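PDB 2Z4T: beta-galactoside alpha-2,6-sialyltransferase from Photobacterium sp., which probably transfers sialic acid from a CMP-linked donor to galactosides such as lactose, in alpha-2,6 linkage. Local coordinates for residues Lys32-Glu37 with Val79-Leu84; Asp85-Tyr90 with Asn111-Ser116; Thr144-Ile149 with Glu163-Ser168. One frame throughout, in Å; residues are numbered along the deposited sequence. Where two conformers were deposited one is given.

Contact 1: Lys32-Glu37 with Val79-Leu84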
loop_
_atom_site.group_PDB
_atom_site.type_symbol
_atom_site.label_atom_id
_atom_site.label_comp_id
_atom_site.label_asym_id
_atom_site.label_seq_id
_atom_site.Cartn_x
_atom_site.Cartn_y
_atom_site.Cartn_z
ATOM N N LYS A 32 17.304 -14.654 -19.216
ATOM C CA LYS A 32 17.454 -13.985 -17.925
ATOM C C LYS A 32 17.388 -12.474 -18.051
ATOM O O LYS A 32 17.708 -11.921 -19.108
ATOM C CB LYS A 32 18.796 -14.335 -17.302
ATOM C CG LYS A 32 18.746 -15.377 -16.227
ATOM C CD LYS A 32 19.975 -15.274 -15.324
ATOM C CE LYS A 32 19.813 -14.176 -14.280
ATOM N NZ LYS A 32 20.856 -14.231 -13.230
ATOM N N THR A 33 17.006 -11.822 -16.960
ATOM C CA THR A 33 17.057 -10.382 -16.794
ATOM C C THR A 33 17.655 -10.163 -15.414
ATOM O O THR A 33 17.373 -10.967 -14.544
ATOM C CB THR A 33 15.567 -9.864 -16.657
ATOM O OG1 THR A 33 14.770 -10.291 -17.769
ATOM C CG2 THR A 33 15.474 -8.341 -16.542
ATOM N N ILE A 34 18.447 -9.158 -15.064
ATOM C CA ILE A 34 19.820 -8.687 -15.315
ATOM C C ILE A 34 19.911 -7.195 -15.496
ATOM O O ILE A 34 19.358 -6.618 -16.428
ATOM C CB ILE A 34 20.989 -9.622 -15.807
ATOM C CG1 ILE A 34 21.510 -9.249 -17.202
ATOM C CG2 ILE A 34 20.714 -11.090 -15.512
ATOM C CD1 ILE A 34 22.860 -9.841 -17.520
ATOM N N ILE A 35 20.539 -6.584 -14.499
ATOM C CA ILE A 35 20.779 -5.152 -14.486
ATOM C C ILE A 35 22.230 -4.841 -14.804
ATOM O O ILE A 35 23.093 -5.709 -14.681
ATOM C CB ILE A 35 20.415 -4.524 -13.136
ATOM C CG1 ILE A 35 21.326 -5.066 -12.022
ATOM C CG2 ILE A 35 18.963 -4.774 -12.828
ATOM C CD1 ILE A 35 21.278 -4.273 -10.720
ATOM N N ASP A 36 22.484 -3.593 -15.205
ATOM C CA ASP A 36 23.822 -3.116 -15.523
ATOM C C ASP A 36 24.815 -3.568 -14.464
ATOM O O ASP A 36 24.565 -3.411 -13.273
ATOM C CB ASP A 36 23.833 -1.585 -15.637
ATOM C CG ASP A 36 22.962 -1.066 -16.787
ATOM O OD1 ASP A 36 23.280 0.023 -17.321
ATOM O OD2 ASP A 36 21.965 -1.743 -17.158
ATOM N N GLU A 37 25.930 -4.145 -14.907
ATOM C CA GLU A 37 27.072 -4.528 -14.034
ATOM C C GLU A 37 26.810 -5.760 -13.199
ATOM O O GLU A 37 27.652 -6.150 -12.395
ATOM C CB GLU A 37 27.572 -3.367 -13.146
ATOM C CG GLU A 37 27.563 -2.049 -13.874
ATOM C CD GLU A 37 28.471 -1.022 -13.276
ATOM O OE1 GLU A 37 27.959 -0.071 -12.657
ATOM O OE2 GLU A 37 29.694 -1.144 -13.449
ATOM N N VAL A 79 29.889 -13.741 -17.178
ATOM C CA VAL A 79 29.920 -12.388 -17.742
ATOM C C VAL A 79 29.367 -11.336 -16.793
ATOM O O VAL A 79 28.539 -11.620 -15.929
ATOM C CB VAL A 79 29.152 -12.268 -19.087
ATOM C CG1 VAL A 79 30.023 -12.748 -20.227
ATOM C CG2 VAL A 79 27.839 -13.031 -19.058
ATOM N N VAL A 80 29.825 -10.114 -16.987
ATOM C CA VAL A 80 29.353 -8.971 -16.241
ATOM C C VAL A 80 28.521 -8.162 -17.228
ATOM O O VAL A 80 28.982 -7.882 -18.336
ATOM C CB VAL A 80 30.557 -8.139 -15.723
ATOM C CG1 VAL A 80 30.093 -6.969 -14.890
ATOM C CG2 VAL A 80 31.501 -9.035 -14.899
ATOM N N ALA A 81 27.291 -7.815 -16.855
ATOM C CA ALA A 81 26.442 -6.986 -17.696
ATOM C C ALA A 81 27.125 -5.641 -17.858
ATOM O O ALA A 81 27.769 -5.179 -16.921
ATOM C CB ALA A 81 25.092 -6.811 -17.044
ATOM N N PRO A 82 26.997 -5.003 -19.038
ATOM C CA PRO A 82 27.701 -3.746 -19.284
ATOM C C PRO A 82 26.989 -2.573 -18.619
ATOM O O PRO A 82 25.885 -2.748 -18.081
ATOM C CB PRO A 82 27.628 -3.596 -20.801
ATOM C CG PRO A 82 26.383 -4.267 -21.186
ATOM C CD PRO A 82 26.165 -5.396 -20.188
ATOM N N ARG A 83 27.632 -1.404 -18.635
ATOM C CA ARG A 83 27.000 -0.156 -18.251
ATOM C C ARG A 83 26.330 0.386 -19.499
ATOM O O ARG A 83 26.967 0.503 -20.541
ATOM C CB ARG A 83 28.038 0.839 -17.755
ATOM C CG ARG A 83 28.703 0.414 -16.493
ATOM C CD ARG A 83 29.548 1.506 -15.919
ATOM N NE ARG A 83 30.880 1.556 -16.517
ATOM C CZ ARG A 83 31.773 2.506 -16.246
ATOM N NH1 ARG A 83 31.478 3.487 -15.388
ATOM N NH2 ARG A 83 32.962 2.483 -16.838
ATOM N N LEU A 84 25.044 0.715 -19.403
ATOM C CA LEU A 84 24.288 1.112 -20.594
ATOM C C LEU A 84 23.538 2.408 -20.393
ATOM O O LEU A 84 23.361 2.861 -19.262
ATOM C CB LEU A 84 23.291 0.020 -20.992
ATOM C CG LEU A 84 23.829 -1.369 -21.292
ATOM C CD1 LEU A 84 22.658 -2.353 -21.388
ATOM C CD2 LEU A 84 24.678 -1.335 -22.583
#
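The carboxylate of Asp36 receives the backbone N-H of Leu84. Asp36 OD1 and Leu84 N are 2.8 Å apart, and the N-H reaches the oxygen from above the carboxylate plane, 46° out of it. Asp36 CG stands anti to its own carbonyl carbon (chi1 -64°), which carries the acid group across to the Leu84 amide. The carbonyl oxygen of Pro82 lies 3.3 Å from Asp36 CA, a CA-H...O contact. At the next residue the backbone N of Glu37 makes two weak hydrogen bonds. One goes to Ala81 O at 2.9 Å, the other to Pro82 O at 3.5 Å. Both are bent.

The methyl of Ala81 fits into the bend of 32-37. Ala81 CB lies 3.3 Å from Ile35 O and 3.8 Å from Ile34 CD1. On the outer side the extended Glu37 chain runs across Arg83. Glu37 CD rests 3.5 Å from Arg83 CG, so the contact is with the aliphatic part of the arginine. Glu37 OE2 lies well out of the Arg83 guanidinium plane, with no N-H pointing at it; the opposite charges are near each other without a salt bridge.

Asp36 OD2 makes a salt bridge with Arg193, which probably favours the ionised acid. The Arg83 carbonyl is bonded by Gln64.

The touching parts, 34-37 and 80-84, run at about 90° to each other. Here strand 26-35 turns toward strand 39-42, which pairs with strand 77-80. Leu84 and Asp36 also touch Val112 of strand 103-122, and Pro82 and Leu84 touch Tyr90 of strand 88-98.

Contact 2: Asp85-Tyr90 with Asn111-Ser116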
loop_
_atom_site.group_PDB
_atom_site.type_symbol
_atom_site.label_atom_id
_atom_site.label_comp_id
_atom_site.label_asym_id
_atom_site.label_seq_id
_atom_site.Cartn_x
_atom_site.Cartn_y
_atom_site.Cartn_z
ATOM N N ASP A 85 23.103 2.992 -21.511
ATOM C CA ASP A 85 22.213 4.141 -21.511
ATOM C C ASP A 85 20.768 3.705 -21.735
ATOM O O ASP A 85 19.851 4.391 -21.304
ATOM C CB ASP A 85 22.632 5.101 -22.610
ATOM C CG ASP A 85 24.023 5.666 -22.385
ATOM O OD1 ASP A 85 24.340 6.044 -21.236
ATOM O OD2 ASP A 85 24.804 5.725 -23.358
ATOM N N ASP A 86 20.594 2.572 -22.422
ATOM C CA ASP A 86 19.291 2.039 -22.805
ATOM C C ASP A 86 19.333 0.533 -22.712
ATOM O O ASP A 86 20.310 -0.098 -23.144
ATOM C CB ASP A 86 18.957 2.413 -24.248
ATOM C CG ASP A 86 18.940 3.902 -24.473
ATOM O OD1 ASP A 86 18.215 4.617 -23.746
ATOM O OD2 ASP A 86 19.649 4.366 -25.377
ATOM N N ASP A 87 18.275 -0.046 -22.159
ATOM C CA ASP A 87 18.120 -1.484 -22.068
ATOM C C ASP A 87 18.474 -2.145 -23.385
ATOM O O ASP A 87 18.199 -1.602 -24.455
ATOM C CB ASP A 87 16.681 -1.837 -21.677
ATOM C CG ASP A 87 16.291 -1.296 -20.293
ATOM O OD1 ASP A 87 17.152 -0.676 -19.594
ATOM O OD2 ASP A 87 15.110 -1.502 -19.899
ATOM N N GLU A 88 19.094 -3.322 -23.291
ATOM C CA GLU A 88 19.605 -4.022 -24.446
ATOM C C GLU A 88 19.745 -5.515 -24.178
ATOM O O GLU A 88 20.219 -5.909 -23.118
ATOM C CB GLU A 88 20.965 -3.442 -24.856
ATOM C CG GLU A 88 21.430 -4.001 -26.182
ATOM C CD GLU A 88 22.847 -3.595 -26.580
ATOM O OE1 GLU A 88 23.234 -3.980 -27.703
ATOM O OE2 GLU A 88 23.567 -2.937 -25.785
ATOM N N LYS A 89 19.357 -6.323 -25.165
ATOM C CA LYS A 89 19.533 -7.772 -25.120
ATOM C C LYS A 89 20.908 -8.196 -25.614
ATOM O O LYS A 89 21.419 -7.649 -26.597
ATOM C CB LYS A 89 18.408 -8.497 -25.904
ATOM C CG LYS A 89 17.015 -8.317 -25.210
ATOM C CD LYS A 89 15.838 -8.978 -25.954
ATOM C CE LYS A 89 14.473 -8.606 -25.315
ATOM N NZ LYS A 89 14.230 -7.138 -25.401
ATOM N N TYR A 90 21.506 -9.150 -24.898
ATOM C CA TYR A 90 22.792 -9.755 -25.270
ATOM C C TYR A 90 22.600 -11.266 -25.455
ATOM O O TYR A 90 21.889 -11.894 -24.667
ATOM C CB TYR A 90 23.884 -9.421 -24.225
ATOM C CG TYR A 90 24.422 -8.025 -24.409
ATOM C CD1 TYR A 90 23.701 -6.920 -23.974
ATOM C CD2 TYR A 90 25.625 -7.804 -25.083
ATOM C CE1 TYR A 90 24.166 -5.627 -24.192
ATOM C CE2 TYR A 90 26.102 -6.521 -25.306
ATOM C CZ TYR A 90 25.377 -5.439 -24.862
ATOM O OH TYR A 90 25.848 -4.176 -25.090
ATOM N N ASN A 111 18.563 -10.192 -20.997
ATOM C CA ASN A 111 17.894 -8.905 -21.059
ATOM C C ASN A 111 18.527 -8.025 -19.990
ATOM O O ASN A 111 18.303 -8.240 -18.774
ATOM C CB ASN A 111 16.379 -9.053 -20.807
ATOM C CG ASN A 111 15.774 -10.280 -21.520
ATOM O OD1 ASN A 111 15.726 -10.335 -22.760
ATOM N ND2 ASN A 111 15.311 -11.275 -20.733
ATOM N N VAL A 112 19.344 -7.074 -20.434
ATOM C CA VAL A 112 19.970 -6.106 -19.535
ATOM C C VAL A 112 19.085 -4.857 -19.401
ATOM O O VAL A 112 18.751 -4.201 -20.397
ATOM C CB VAL A 112 21.423 -5.701 -19.964
ATOM C CG1 VAL A 112 22.052 -4.821 -18.883
ATOM C CG2 VAL A 112 22.311 -6.942 -20.218
ATOM N N VAL A 113 18.698 -4.546 -18.166
ATOM C CA VAL A 113 17.743 -3.454 -17.913
ATOM C C VAL A 113 18.336 -2.541 -16.852
ATOM O O VAL A 113 19.179 -2.988 -16.055
ATOM C CB VAL A 113 16.366 -3.997 -17.446
ATOM C CG1 VAL A 113 15.775 -5.002 -18.489
ATOM C CG2 VAL A 113 16.489 -4.667 -16.062
ATOM N N ALA A 114 17.923 -1.276 -16.842
ATOM C CA ALA A 114 18.389 -0.341 -15.812
ATOM C C ALA A 114 18.151 -0.880 -14.390
ATOM O O ALA A 114 17.094 -1.465 -14.112
ATOM C CB ALA A 114 17.716 1.007 -15.976
ATOM N N PRO A 115 19.142 -0.714 -13.495
ATOM C CA PRO A 115 18.906 -0.939 -12.066
ATOM C C PRO A 115 17.732 -0.060 -11.620
ATOM O O PRO A 115 17.613 1.103 -12.041
ATOM C CB PRO A 115 20.194 -0.434 -11.415
ATOM C CG PRO A 115 21.238 -0.568 -12.489
ATOM C CD PRO A 115 20.532 -0.304 -13.780
ATOM N N SER A 116 16.852 -0.615 -10.803
ATOM C CA SER A 116 15.665 0.115 -10.387
ATOM C C SER A 116 15.372 -0.033 -8.893
ATOM O O SER A 116 15.717 -1.031 -8.237
ATOM C CB SER A 116 14.455 -0.302 -11.214
ATOM O OG SER A 116 14.055 -1.610 -10.847
#
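The Tyr90 ring meets Val112 obliquely, with Val112 CG2 4.0 Å from Tyr90 CD1. Its hydroxyl donates a weak hydrogen bond to Glu88 OE2 and also bonds to the backbone N of Gln64. Glu88 OE1 is bonded by the backbone N of Thr63. A second flat group, the Asp87 carboxylate, takes the N-H of Ala114, with Asp87 OD1 2.9 Å from Ala114 N. The donor stands above the carboxylate plane, 40° out of it. Asp87 OD2 faces Val113 CB at 3.7 Å. The Asp87 side chain turns back beside its own backbone N (chi1 -62°), which brings OD1 to the Ala114 amide.

The backbones run antiparallel. Glu88 and Val112 form a hydrogen-bonded pair: Glu88 N to Val112 O is 3.0 Å and Val112 N to Glu88 O is 3.1 Å. Lys89 and Asn111 are the next, non-hydrogen-bonded pair. The Lys89 methylenes cross Asn111 obliquely at its amide oxygen, with Lys89 CE 3.3 Å from Asn111 OD1, while Asn111 ND2 is bonded to Asn31 and Thr33.

This is one end of the hairpin of strands 88-98 and 103-122. Past the last strand bond, Asp87 prolongs the pairing with its side chain. Its OD1 has a second partner in the salt bridge to Arg193, so a backbone amide and a cation share one oxygen, which would probably favour the charged acid.

Contact 3: Thr144-Ile149 with Glu163-Ser168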
loop_
_atom_site.group_PDB
_atom_site.type_symbol
_atom_site.label_atom_id
_atom_site.label_comp_id
_atom_site.label_asym_id
_atom_site.label_seq_id
_atom_site.Cartn_x
_atom_site.Cartn_y
_atom_site.Cartn_z
ATOM N N THR A 144 13.734 -7.513 -11.216
ATOM C CA THR A 144 15.052 -7.031 -10.799
ATOM C C THR A 144 14.984 -5.742 -9.990
ATOM O O THR A 144 16.021 -5.237 -9.545
ATOM C CB THR A 144 16.009 -6.788 -11.983
ATOM O OG1 THR A 144 15.501 -5.728 -12.793
ATOM C CG2 THR A 144 16.219 -8.045 -12.830
ATOM N N ALA A 145 13.782 -5.197 -9.806
ATOM C CA ALA A 145 13.622 -4.038 -8.915
ATOM C C ALA A 145 13.949 -4.406 -7.476
ATOM O O ALA A 145 13.621 -5.512 -7.023
ATOM C CB ALA A 145 12.204 -3.460 -9.009
ATOM N N GLN A 146 14.628 -3.491 -6.782
ATOM C CA GLN A 146 14.856 -3.571 -5.334
ATOM C C GLN A 146 13.760 -2.775 -4.650
ATOM O O GLN A 146 13.316 -1.737 -5.168
ATOM C CB GLN A 146 16.206 -2.950 -4.944
ATOM C CG GLN A 146 17.445 -3.840 -5.161
ATOM C CD GLN A 146 17.390 -5.191 -4.423
ATOM O OE1 GLN A 146 17.867 -6.201 -4.935
ATOM N NE2 GLN A 146 16.805 -5.210 -3.223
ATOM N N ARG A 147 13.348 -3.221 -3.468
ATOM C CA ARG A 147 12.211 -2.599 -2.802
ATOM C C ARG A 147 12.515 -2.243 -1.361
ATOM O O ARG A 147 12.974 -3.075 -0.579
ATOM C CB ARG A 147 10.974 -3.484 -2.913
ATOM C CG ARG A 147 10.626 -3.779 -4.340
ATOM C CD ARG A 147 9.289 -4.506 -4.490
ATOM N NE ARG A 147 9.078 -4.729 -5.911
ATOM C CZ ARG A 147 9.566 -5.771 -6.582
ATOM N NH1 ARG A 147 10.231 -6.722 -5.939
ATOM N NH2 ARG A 147 9.368 -5.862 -7.895
ATOM N N TYR A 148 12.260 -0.984 -1.032
ATOM C CA TYR A 148 12.496 -0.456 0.293
ATOM C C TYR A 148 11.157 -0.022 0.862
ATOM O O TYR A 148 10.414 0.736 0.221
ATOM C CB TYR A 148 13.407 0.768 0.232
ATOM C CG TYR A 148 14.828 0.541 -0.228
ATOM C CD1 TYR A 148 15.351 -0.736 -0.369
ATOM C CD2 TYR A 148 15.670 1.632 -0.481
ATOM C CE1 TYR A 148 16.664 -0.932 -0.791
ATOM C CE2 TYR A 148 16.972 1.454 -0.884
ATOM C CZ TYR A 148 17.470 0.169 -1.034
ATOM O OH TYR A 148 18.760 -0.014 -1.445
ATOM N N ILE A 149 10.863 -0.492 2.068
ATOM C CA ILE A 149 9.661 -0.109 2.774
ATOM C C ILE A 149 9.999 0.549 4.100
ATOM O O ILE A 149 11.040 0.258 4.719
ATOM C CB ILE A 149 8.738 -1.325 3.030
ATOM C CG1 ILE A 149 9.378 -2.331 3.997
ATOM C CG2 ILE A 149 8.315 -1.958 1.712
ATOM C CD1 ILE A 149 8.491 -3.547 4.349
ATOM N N GLU A 163 11.391 -13.007 -0.636
ATOM C CA GLU A 163 10.582 -13.339 -1.784
ATOM C C GLU A 163 10.203 -12.119 -2.627
ATOM O O GLU A 163 9.959 -12.236 -3.824
ATOM C CB GLU A 163 9.323 -14.018 -1.288
ATOM C CG GLU A 163 8.797 -15.063 -2.181
ATOM C CD GLU A 163 7.757 -15.891 -1.484
ATOM O OE1 GLU A 163 7.896 -16.164 -0.262
ATOM O OE2 GLU A 163 6.801 -16.273 -2.178
ATOM N N LEU A 164 10.143 -10.946 -2.001
ATOM C CA LEU A 164 9.708 -9.742 -2.710
ATOM C C LEU A 164 10.810 -8.715 -2.857
ATOM O O LEU A 164 10.551 -7.575 -3.260
ATOM C CB LEU A 164 8.487 -9.120 -2.032
ATOM C CG LEU A 164 7.238 -9.989 -2.028
ATOM C CD1 LEU A 164 6.251 -9.452 -1.041
ATOM C CD2 LEU A 164 6.632 -10.051 -3.420
ATOM N N ASN A 165 12.042 -9.115 -2.538
ATOM C CA ASN A 165 13.184 -8.231 -2.714
ATOM C C ASN A 165 13.082 -6.953 -1.869
ATOM O O ASN A 165 13.510 -5.861 -2.305
ATOM C CB ASN A 165 13.257 -7.832 -4.180
ATOM C CG ASN A 165 14.309 -8.580 -4.945
ATOM O OD1 ASN A 165 14.679 -8.142 -6.016
ATOM N ND2 ASN A 165 14.814 -9.692 -4.403
ATOM N N ILE A 166 12.492 -7.094 -0.679
ATOM C CA ILE A 166 12.262 -5.984 0.241
ATOM C C ILE A 166 13.416 -5.859 1.233
ATOM O O ILE A 166 13.884 -6.864 1.763
ATOM C CB ILE A 166 10.952 -6.195 1.055
ATOM C CG1 ILE A 166 9.718 -5.962 0.178
ATOM C CG2 ILE A 166 10.912 -5.277 2.275
ATOM C CD1 ILE A 166 8.451 -6.603 0.716
ATOM N N THR A 167 13.870 -4.630 1.463
ATOM C CA THR A 167 14.603 -4.274 2.671
ATOM C C THR A 167 13.696 -3.329 3.451
ATOM O O THR A 167 13.067 -2.451 2.861
ATOM C CB THR A 167 15.911 -3.533 2.355
ATOM O OG1 THR A 167 16.619 -4.221 1.321
ATOM C CG2 THR A 167 16.777 -3.426 3.594
ATOM N N SER A 168 13.649 -3.502 4.769
ATOM C CA SER A 168 12.737 -2.770 5.636
ATOM C C SER A 168 13.469 -1.736 6.491
ATOM O O SER A 168 14.608 -1.959 6.896
ATOM C CB SER A 168 12.036 -3.763 6.566
ATOM O OG SER A 168 11.075 -3.099 7.366
HETATM O O HOH W 1 15.776 -4.237 -1.043
#
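Strands 146-149 and 166-168 run parallel, 4.6 Å apart at closest approach and 26° from exact alignment, with Arg147 paired to Ile166, Tyr148 to Thr167 and Ile149 to Ser168. Arg147 N donates to Asn165 O, Thr167 N to Arg147 O at 2.7 Å, and Ile149 N to Thr167 O at 3.1 Å.

Arg147 also reaches back to the end of helix 158-164. Its chain is extended from CG to NE (chi3 -180°) and brings Arg147 NH1 to Leu164 O at 2.8 Å. The oxygen sits at the edge of the guanidinium, near its plane, while NH1 stands 52° above the carbonyl plane. Glu118 forms a salt bridge with NE, and Ser138 bonds NH2. The buried cation is thus held on several sides.

On the same face Ile149 CD1 packs 3.6 Å from Ile166 CG2. Tyr148 and Thr167 are on the other face, side by side and pointing the same way. Tyr148 CE1 is 3.9 Å from Thr167 OG1. A water in the plane of the Tyr148 ring, at its edge, bonds to Thr167 OG1 and donates to Asn165 O. Beyond, Phe169 meets the tyrosine edge-to-face.

Asn165 has positive phi and closes the helix with a Schellman motif. Strand 146-151, helix 158-164 and strand 166-168 form a beta-alpha-beta unit, the repeating element of the Rossmann-like domains of GT-B glycosyltransferases. The side chain of Ile149 is about 9 Å from a bound magnesium ion, so the unit lies near that metal site.

Overall arrangement
The three contacts follow one another along the chain. Contacts 1 and 2 lie close, with centres about 7 Å apart, and contact 3 is about 19 Å from the centre of each. All three reach one mixed sheet. Strand 26-35 of contact 1 pairs with strand 103-122 of contact 2, which in turn pairs with strand 146-151 of contact 3. Strand 103-122 therefore passes from the immunoglobulin-like beta-sandwich into the GT-B part. Thr144 also packs on Ile34, Ile35 and Val113. Contacts 1 and 2 mark the end of the sandwich nearest the catalytic part, and share Arg193 as a salt-bridge partner; contact 3 lies within the sialyltransferase fold.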